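Local coordinates for protein starch synthase I (Hordeum vulgare, PDB 4HLN) that is a plant starch synthase, a two-domain glycosyltransferase whose two halves are each built round a sheet of the Rossmann-like kind, at residues 406-410 / 509-513; 396-402 / 532-537. All coordinates share one frame; numbering follows the deposited sequence.

Interaction 1. Residues 406-410 / 509-513; sequences DKCLP and HRITA
D406 and H509 meet with their flat groups nearly perpendicular, the carboxylate and imidazole planes lying 86° apart. OD2 of D406 sits at the ring edge, 2.7 Å from ND1 of H509 and in the ring plane, and the ring nitrogen approaches it on the syn side. The N-H...O angle of 167° makes this a straight bond with ND1 as donor. With chi1 at -165°, CG of D406 lies opposite the backbone N, and OD2 reaches the edge of the H509 ring. The other oxygen, OD1, accepts from the backbone N of C408 at 2.8 Å, closing an Asx turn within the type I turn D406–L409. OD2 is also hydrogen-bonded to OH of Y537, so three bonds grip the carboxylate. C408 lays SG over a face of the H509 ring, 4.5 Å from the ring centroid and close to its normal. One residue on, NE of R510 donates in the guanidinium plane to the carbonyl O of C408 (3.0 Å), while NH1 turns to a salt bridge with E431. L409 supplies the apolar part: CD1 lies 3.6 Å from CB of A513, and CD2 packs against the same methyl. The arrangement is a His-carboxylate hydrogen bond coupled to an Asx turn, joining the loop before helix 419-432 to a helix of the C-terminal Rossmann-like domain.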
loop_
_atom_site.group_PDB
_atom_site.type_symbol
_atom_site.label_atom_id
_atom_site.label_comp_id
_atom_site.label_asym_id
_atom_site.label_seq_id
_atom_site.Cartn_x
_atom_site.Cartn_y
_atom_site.Cartn_z
ATOM N N ASP A 406 -16.935 -18.042 7.416
ATOM C CA ASP A 406 -17.467 -17.156 6.395
ATOM C C ASP A 406 -18.937 -17.433 6.086
ATOM O O ASP A 406 -19.283 -18.478 5.535
ATOM C CB ASP A 406 -16.632 -17.256 5.126
ATOM C CG ASP A 406 -16.908 -16.125 4.169
ATOM O OD1 ASP A 406 -18.026 -15.564 4.218
ATOM O OD2 ASP A 406 -16.005 -15.795 3.372
ATOM N N LYS A 407 -19.796 -16.485 6.441
ATOM C CA LYS A 407 -21.227 -16.645 6.235
ATOM C C LYS A 407 -21.604 -16.709 4.762
ATOM O O LYS A 407 -22.658 -17.236 4.414
ATOM C CB LYS A 407 -21.992 -15.520 6.925
ATOM C CG LYS A 407 -22.155 -15.734 8.420
ATOM C CD LYS A 407 -22.715 -14.498 9.105
ATOM C CE LYS A 407 -23.292 -14.844 10.472
ATOM N NZ LYS A 407 -24.526 -15.681 10.355
ATOM N N CYS A 408 -20.739 -16.185 3.899
ATOM C CA CYS A 408 -21.040 -16.103 2.476
ATOM C C CYS A 408 -20.819 -17.441 1.730
ATOM O O CYS A 408 -21.264 -17.616 0.581
ATOM C CB CYS A 408 -20.222 -14.978 1.828
ATOM S SG CYS A 408 -20.591 -13.283 2.397
ATOM N N LEU A 409 -20.141 -18.380 2.388
ATOM C CA LEU A 409 -19.811 -19.673 1.787
ATOM C C LEU A 409 -20.812 -20.788 2.070
ATOM O O LEU A 409 -21.288 -20.931 3.177
ATOM C CB LEU A 409 -18.478 -20.157 2.316
ATOM C CG LEU A 409 -17.268 -19.278 2.147
ATOM C CD1 LEU A 409 -16.060 -20.164 2.401
ATOM C CD2 LEU A 409 -17.256 -18.692 0.748
ATOM N N PRO A 410 -21.083 -21.630 1.069
ATOM C CA PRO A 410 -21.988 -22.768 1.249
ATOM C C PRO A 410 -21.419 -23.817 2.209
ATOM O O PRO A 410 -22.190 -24.540 2.852
ATOM C CB PRO A 410 -22.068 -23.353 -0.157
ATOM C CG PRO A 410 -20.736 -23.015 -0.760
ATOM C CD PRO A 410 -20.501 -21.608 -0.281
ATOM N N HIS A 509 -16.373 -13.579 -2.300
ATOM C CA HIS A 509 -15.983 -14.508 -1.235
ATOM C C HIS A 509 -16.036 -15.942 -1.767
ATOM O O HIS A 509 -15.120 -16.735 -1.540
ATOM C CB HIS A 509 -16.886 -14.365 0.005
ATOM C CG HIS A 509 -16.515 -13.224 0.911
ATOM N ND1 HIS A 509 -16.020 -13.414 2.183
ATOM C CD2 HIS A 509 -16.575 -11.882 0.732
ATOM C CE1 HIS A 509 -15.775 -12.242 2.742
ATOM N NE2 HIS A 509 -16.109 -11.295 1.884
ATOM N N ARG A 510 -17.109 -16.271 -2.483
ATOM C CA ARG A 510 -17.279 -17.616 -3.034
ATOM C C ARG A 510 -16.268 -17.948 -4.121
ATOM O O ARG A 510 -15.843 -19.101 -4.249
ATOM C CB ARG A 510 -18.677 -17.792 -3.591
ATOM C CG ARG A 510 -19.688 -18.220 -2.568
ATOM C CD ARG A 510 -21.080 -18.168 -3.159
ATOM N NE ARG A 510 -21.906 -17.290 -2.348
ATOM C CZ ARG A 510 -22.749 -16.387 -2.831
ATOM N NH1 ARG A 510 -22.893 -16.244 -4.143
ATOM N NH2 ARG A 510 -23.455 -15.637 -1.990
ATOM N N ILE A 511 -15.888 -16.946 -4.910
ATOM C CA ILE A 511 -14.847 -17.159 -5.901
ATOM C C ILE A 511 -13.539 -17.445 -5.191
ATOM O O ILE A 511 -12.831 -18.390 -5.530
ATOM C CB ILE A 511 -14.684 -15.962 -6.841
ATOM C CG1 ILE A 511 -15.765 -16.007 -7.915
ATOM C CG2 ILE A 511 -13.319 -15.987 -7.504
ATOM C CD1 ILE A 511 -15.978 -14.696 -8.589
ATOM N N THR A 512 -13.235 -16.639 -4.183
ATOM C CA THR A 512 -11.984 -16.795 -3.455
ATOM C C THR A 512 -11.891 -18.195 -2.880
ATOM O O THR A 512 -10.852 -18.851 -2.985
ATOM C CB THR A 512 -11.866 -15.762 -2.337
ATOM O OG1 THR A 512 -11.975 -14.460 -2.909
ATOM C CG2 THR A 512 -10.528 -15.882 -1.621
ATOM N N ALA A 513 -12.989 -18.660 -2.289
ATOM C CA ALA A 513 -13.011 -19.993 -1.700
ATOM C C ALA A 513 -13.052 -21.098 -2.748
ATOM O O ALA A 513 -12.411 -22.125 -2.574
ATOM C CB ALA A 513 -14.174 -20.139 -0.705
#

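Interaction 2. Residues 396-402 / 532-537; sequences IDINDWN and LYAMQY
NE2 of Q536 donates to the carbonyl O of W401 (2.9 Å, 145° at the hydrogen), the hydrogen bond between the two segments. The donor lies in the carbonyl plane, whereas the acceptor is tilted from the Q536 amide plane. CG of Q536 extends anti to the backbone N (chi1 176°), which sets CG beside the carbonyl O of W401, and the bend at chi2 swings the amide round so that NE2 reaches the same oxygen. The W401 indole stacks on the ring of Y533: the centroid of its six-membered ring is 3.8 Å from that of Y533, the planes 19° apart. The tyrosine straddles the bond shared by the two indole rings, its CE1 side reaching over NE1. Y537 instead meets W401 in an offset edge-to-face pair, with the indole edge directed at the tyrosine face, completing an aromatic cluster. Beside it, CG2 of I396 touches CB of L532 and CE1 of Y533, each at 3.5 Å. Together L532, Y533, Q536 and Y537 seat the loop after strand 389-391 on the C-terminal end of helix 529-536, which leads into strand 540-544, while a stack with H509 links W401 to helix 505-514 as well.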
loop_
_atom_site.group_PDB
_atom_site.type_symbol
_atom_site.label_atom_id
_atom_site.label_comp_id
_atom_site.label_asym_id
_atom_site.label_seq_id
_atom_site.Cartn_x
_atom_site.Cartn_y
_atom_site.Cartn_z
ATOM N N ILE A 396 -5.538 -7.934 6.866
ATOM C CA ILE A 396 -6.924 -8.094 6.450
ATOM C C ILE A 396 -7.756 -8.346 7.681
ATOM O O ILE A 396 -7.230 -8.819 8.682
ATOM C CB ILE A 396 -7.123 -9.307 5.490
ATOM C CG1 ILE A 396 -7.011 -10.625 6.259
ATOM C CG2 ILE A 396 -6.143 -9.254 4.320
ATOM C CD1 ILE A 396 -6.926 -11.864 5.380
ATOM N N ASP A 397 -9.051 -8.040 7.592
ATOM C CA ASP A 397 -10.019 -8.369 8.638
ATOM C C ASP A 397 -10.386 -9.854 8.602
ATOM O O ASP A 397 -11.034 -10.317 7.659
ATOM C CB ASP A 397 -11.281 -7.527 8.464
ATOM C CG ASP A 397 -12.269 -7.714 9.600
ATOM O OD1 ASP A 397 -12.134 -8.711 10.354
ATOM O OD2 ASP A 397 -13.182 -6.866 9.730
ATOM N N ILE A 398 -9.990 -10.600 9.627
ATOM C CA ILE A 398 -10.194 -12.041 9.609
ATOM C C ILE A 398 -11.566 -12.414 10.161
ATOM O O ILE A 398 -11.920 -13.591 10.249
ATOM C CB ILE A 398 -9.087 -12.787 10.363
ATOM C CG1 ILE A 398 -9.032 -12.302 11.813
ATOM C CG2 ILE A 398 -7.738 -12.596 9.659
ATOM C CD1 ILE A 398 -8.028 -13.045 12.670
ATOM N N ASN A 399 -12.346 -11.406 10.526
ATOM C CA ASN A 399 -13.736 -11.654 10.871
ATOM C C ASN A 399 -14.551 -11.779 9.596
ATOM O O ASN A 399 -15.472 -12.587 9.510
ATOM C CB ASN A 399 -14.285 -10.546 11.766
ATOM C CG ASN A 399 -13.462 -10.364 13.032
ATOM O OD1 ASN A 399 -13.087 -9.241 13.386
ATOM N ND2 ASN A 399 -13.163 -11.473 13.714
ATOM N N ASP A 400 -14.192 -10.978 8.599
ATOM C CA ASP A 400 -14.802 -11.068 7.277
ATOM C C ASP A 400 -14.192 -12.213 6.464
ATOM O O ASP A 400 -14.890 -12.876 5.702
ATOM C CB ASP A 400 -14.646 -9.750 6.513
ATOM C CG ASP A 400 -15.265 -8.565 7.245
ATOM O OD1 ASP A 400 -16.175 -8.781 8.075
ATOM O OD2 ASP A 400 -14.842 -7.413 6.984
ATOM N N TRP A 401 -12.894 -12.451 6.632
ATOM C CA TRP A 401 -12.193 -13.425 5.796
ATOM C C TRP A 401 -11.637 -14.614 6.557
ATOM O O TRP A 401 -10.466 -14.655 6.913
ATOM C CB TRP A 401 -11.086 -12.754 4.977
ATOM C CG TRP A 401 -11.598 -11.608 4.155
ATOM C CD1 TRP A 401 -11.743 -10.315 4.557
ATOM C CD2 TRP A 401 -12.062 -11.662 2.800
ATOM N NE1 TRP A 401 -12.254 -9.552 3.533
ATOM C CE2 TRP A 401 -12.457 -10.355 2.442
ATOM C CE3 TRP A 401 -12.173 -12.687 1.851
ATOM C CZ2 TRP A 401 -12.953 -10.047 1.176
ATOM C CZ3 TRP A 401 -12.670 -12.380 0.599
ATOM C CH2 TRP A 401 -13.057 -11.071 0.272
ATOM N N ASN A 402 -12.486 -15.600 6.772
ATOM C CA ASN A 402 -12.063 -16.814 7.421
ATOM C C ASN A 402 -12.879 -17.968 6.855
ATOM O O ASN A 402 -14.100 -17.969 6.953
ATOM C CB ASN A 402 -12.254 -16.678 8.929
ATOM C CG ASN A 402 -11.764 -17.882 9.682
ATOM O OD1 ASN A 402 -10.888 -18.608 9.215
ATOM N ND2 ASN A 402 -12.332 -18.112 10.854
ATOM N N LEU A 532 -3.521 -11.963 0.149
ATOM C CA LEU A 532 -3.766 -12.341 1.528
ATOM C C LEU A 532 -5.055 -13.146 1.646
ATOM O O LEU A 532 -5.083 -14.195 2.304
ATOM C CB LEU A 532 -3.808 -11.091 2.413
ATOM C CG LEU A 532 -2.697 -10.074 2.117
ATOM C CD1 LEU A 532 -2.611 -9.020 3.208
ATOM C CD2 LEU A 532 -1.353 -10.780 1.974
ATOM N N TYR A 533 -6.116 -12.660 1.002
ATOM C CA TYR A 533 -7.377 -13.391 0.974
ATOM C C TYR A 533 -7.178 -14.777 0.371
ATOM O O TYR A 533 -7.631 -15.787 0.925
ATOM C CB TYR A 533 -8.412 -12.634 0.158
ATOM C CG TYR A 533 -8.735 -11.252 0.669
ATOM C CD1 TYR A 533 -8.794 -10.983 2.027
ATOM C CD2 TYR A 533 -8.986 -10.214 -0.217
ATOM C CE1 TYR A 533 -9.099 -9.710 2.487
ATOM C CE2 TYR A 533 -9.295 -8.949 0.228
ATOM C CZ TYR A 533 -9.345 -8.700 1.578
ATOM O OH TYR A 533 -9.655 -7.437 2.009
ATOM N N ALA A 534 -6.494 -14.823 -0.770
ATOM C CA ALA A 534 -6.219 -16.095 -1.423
ATOM C C ALA A 534 -5.550 -17.037 -0.436
ATOM O O ALA A 534 -6.049 -18.125 -0.163
ATOM C CB ALA A 534 -5.344 -15.888 -2.648
ATOM N N MET A 535 -4.422 -16.592 0.108
ATOM C CA MET A 535 -3.645 -17.384 1.049
ATOM C C MET A 535 -4.486 -17.774 2.259
ATOM O O MET A 535 -4.481 -18.923 2.689
ATOM C CB MET A 535 -2.392 -16.617 1.467
ATOM C CG MET A 535 -1.223 -16.742 0.466
ATOM S SD MET A 535 0.145 -15.594 0.751
ATOM C CE MET A 535 0.930 -16.306 2.193
ATOM N N GLN A 536 -5.225 -16.811 2.789
ATOM C CA GLN A 536 -6.092 -17.049 3.932
ATOM C C GLN A 536 -7.088 -18.159 3.633
ATOM O O GLN A 536 -7.578 -18.827 4.542
ATOM C CB GLN A 536 -6.834 -15.753 4.292
ATOM C CG GLN A 536 -7.860 -15.874 5.406
ATOM C CD GLN A 536 -7.226 -16.099 6.782
ATOM O OE1 GLN A 536 -6.000 -16.278 6.916
ATOM N NE2 GLN A 536 -8.067 -16.088 7.813
ATOM N N TYR A 537 -7.373 -18.358 2.349
ATOM C CA TYR A 537 -8.411 -19.293 1.931
ATOM C C TYR A 537 -7.886 -20.552 1.252
ATOM O O TYR A 537 -8.668 -21.331 0.702
ATOM C CB TYR A 537 -9.382 -18.586 0.989
ATOM C CG TYR A 537 -10.459 -17.854 1.719
ATOM C CD1 TYR A 537 -10.144 -16.805 2.554
ATOM C CD2 TYR A 537 -11.794 -18.214 1.586
ATOM C CE1 TYR A 537 -11.122 -16.127 3.241
ATOM C CE2 TYR A 537 -12.784 -17.538 2.272
ATOM C CZ TYR A 537 -12.431 -16.496 3.105
ATOM O OH TYR A 537 -13.379 -15.794 3.809
#

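How the interactions relate
The centres of the two contacts are 11 Å apart, on the same side of the chain's centre. Both draw on the long loop between strand 389-391 and helix 419-432. Along the chain the order is 396-402, 406-410, 509-513, 532-537, so interaction 1 falls within the span bracketed by interaction 2. Their helices, 505-514 and 529-536, precede the adjacent parallel strands 517-520 and 540-544 of the six-stranded sheet. The contacts also touch directly: CB of A513 packs against CD2 of Y537 at 3.8 Å. One loop, leaving the nine-stranded sheet, thus packs at two places against two neighbouring helices of the second domain.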